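Local coordinates for mortality factor 4-like protein 1 (Homo sapiens, PDB 2F5K) that probably helps read chromatin marks, its chromo domain binding lysine-methylated histone H3, at residues N81-K84 and Q85-Q89. Sequence-based numbering, arbitrary orientation.
Sequences NLQK and QRELQ
In Gln83 the first torsion sets CG anti to the backbone N (chi1 -178°) and the chain then bends at chi2 (54°), which lays its amide along the helix surface between Arg86 and Glu87, three and four residues on. Gln83 NE2 donates a nearly straight hydrogen bond of 3.0 Å to Glu87 OE2, arriving on the anti side of that oxygen and somewhat out of the carboxylate plane. The amide and carboxylate planes are 77° apart. At the other end of the amide, Gln83 OE1 lies 2.8 Å from Arg86 NH1, near the guanidinium plane. Glutamine suits this place because an amide carries a donor and an acceptor: NE2 can serve the carboxylate, while the partly negative OE1 suits a position beside the positive guanidinium. Arg86 reaches back with an extended chain, and one face of its guanidinium looks onto Leu82 O. All this occurs on the exposed side of helix 79-98, which follows the five-stranded antiparallel sheet of this chromo domain; the backbone bond Glu87 N to Gln83 O, 3.0 Å, joins the same two residues. Gln85 lies alongside Leu82, with Gln85 OE1 3.5 Å from Leu82 CD2. Amides suit the side toward the sheet because their N-H groups can meet backbone carbonyls: Gln85 NE2 bonds to Leu37 O and the buried Asn81 gives ND2 to Lys76 O, whereas Leu88 brings apolar surface to Phe32 of strand 28-32.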
loop_
_atom_site.group_PDB
_atom_site.type_symbol
_atom_site.label_atom_id
_atom_site.label_comp_id
_atom_site.label_asym_id
_atom_site.label_seq_id
_atom_site.Cartn_x
_atom_site.Cartn_y
_atom_site.Cartn_z
ATOM N N ASN A 81 6.697 -6.550 -7.272
ATOM C CA ASN A 81 5.507 -5.772 -6.920
ATOM C C ASN A 81 5.242 -4.575 -7.835
ATOM O O ASN A 81 4.084 -4.264 -8.115
ATOM C CB ASN A 81 5.487 -5.427 -5.453
ATOM C CG ASN A 81 5.432 -6.663 -4.604
ATOM O OD1 ASN A 81 4.827 -7.645 -5.011
ATOM N ND2 ASN A 81 6.074 -6.639 -3.436
ATOM N N LEU A 82 6.305 -3.956 -8.358
ATOM C CA LEU A 82 6.133 -2.882 -9.352
ATOM C C LEU A 82 5.474 -3.441 -10.613
ATOM O O LEU A 82 4.629 -2.794 -11.199
ATOM C CB LEU A 82 7.469 -2.195 -9.683
ATOM C CG LEU A 82 7.946 -1.312 -8.554
ATOM C CD1 LEU A 82 9.457 -1.021 -8.644
ATOM C CD2 LEU A 82 7.102 -0.009 -8.496
ATOM N N GLN A 83 5.862 -4.650 -11.025
ATOM C CA GLN A 83 5.237 -5.303 -12.166
ATOM C C GLN A 83 3.762 -5.573 -11.865
ATOM O O GLN A 83 2.918 -5.483 -12.734
ATOM C CB GLN A 83 5.917 -6.651 -12.416
ATOM C CG GLN A 83 5.380 -7.377 -13.591
ATOM C CD GLN A 83 5.409 -6.514 -14.849
ATOM O OE1 GLN A 83 6.250 -5.585 -14.969
ATOM N NE2 GLN A 83 4.499 -6.812 -15.797
ATOM N N LYS A 84 3.466 -5.951 -10.626
ATOM C CA LYS A 84 2.083 -6.210 -10.217
ATOM C C LYS A 84 1.318 -4.880 -10.242
ATOM O O LYS A 84 0.164 -4.823 -10.666
ATOM C CB LYS A 84 2.040 -6.828 -8.818
ATOM C CG LYS A 84 0.682 -6.844 -8.141
ATOM C CD LYS A 84 0.693 -7.542 -6.712
ATOM C CE LYS A 84 1.096 -9.017 -6.805
ATOM N NZ LYS A 84 0.299 -9.896 -5.894
ATOM N N GLN A 85 1.982 -3.819 -9.781
ATOM C CA GLN A 85 1.357 -2.498 -9.779
ATOM C C GLN A 85 0.912 -2.137 -11.172
ATOM O O GLN A 85 -0.207 -1.672 -11.386
ATOM C CB GLN A 85 2.327 -1.407 -9.322
ATOM C CG GLN A 85 1.682 0.008 -9.343
ATOM C CD GLN A 85 2.594 1.075 -8.745
ATOM O OE1 GLN A 85 3.809 1.058 -8.980
ATOM N NE2 GLN A 85 2.029 1.974 -7.959
ATOM N N ARG A 86 1.817 -2.364 -12.114
ATOM C CA ARG A 86 1.578 -2.021 -13.509
ATOM C C ARG A 86 0.480 -2.864 -14.105
ATOM O O ARG A 86 -0.276 -2.388 -14.949
ATOM C CB ARG A 86 2.842 -2.200 -14.356
ATOM C CG ARG A 86 3.986 -1.238 -14.039
ATOM C CD ARG A 86 5.096 -1.303 -15.099
ATOM N NE ARG A 86 6.404 -0.954 -14.558
ATOM C CZ ARG A 86 7.226 -1.800 -13.956
ATOM N NH1 ARG A 86 6.906 -3.077 -13.814
ATOM N NH2 ARG A 86 8.397 -1.365 -13.512
ATOM N N GLU A 87 0.423 -4.132 -13.719
ATOM C CA GLU A 87 -0.626 -4.990 -14.246
ATOM C C GLU A 87 -1.988 -4.614 -13.680
ATOM O O GLU A 87 -2.971 -4.695 -14.361
ATOM C CB GLU A 87 -0.312 -6.478 -14.036
ATOM C CG GLU A 87 0.677 -7.043 -15.058
ATOM C CD GLU A 87 1.255 -8.401 -14.657
ATOM O OE1 GLU A 87 0.676 -9.100 -13.797
ATOM O OE2 GLU A 87 2.308 -8.774 -15.227
ATOM N N LEU A 88 -2.046 -4.202 -12.428
ATOM C CA LEU A 88 -3.324 -3.774 -11.889
ATOM C C LEU A 88 -3.722 -2.450 -12.573
ATOM O O LEU A 88 -4.874 -2.223 -12.880
ATOM C CB LEU A 88 -3.251 -3.596 -10.369
ATOM C CG LEU A 88 -2.888 -4.809 -9.494
ATOM C CD1 LEU A 88 -3.277 -4.593 -8.080
ATOM C CD2 LEU A 88 -3.493 -6.087 -9.999
ATOM N N GLN A 89 -2.752 -1.585 -12.835
ATOM C CA GLN A 89 -3.050 -0.306 -13.480
ATOM C C GLN A 89 -3.748 -0.517 -14.797
ATOM O O GLN A 89 -4.821 0.038 -15.039
ATOM C CB GLN A 89 -1.771 0.485 -13.693
ATOM C CG GLN A 89 -1.489 1.421 -12.586
ATOM C CD GLN A 89 -0.082 1.960 -12.618
ATOM O OE1 GLN A 89 0.576 1.947 -13.670
ATOM N NE2 GLN A 89 0.394 2.444 -11.467
#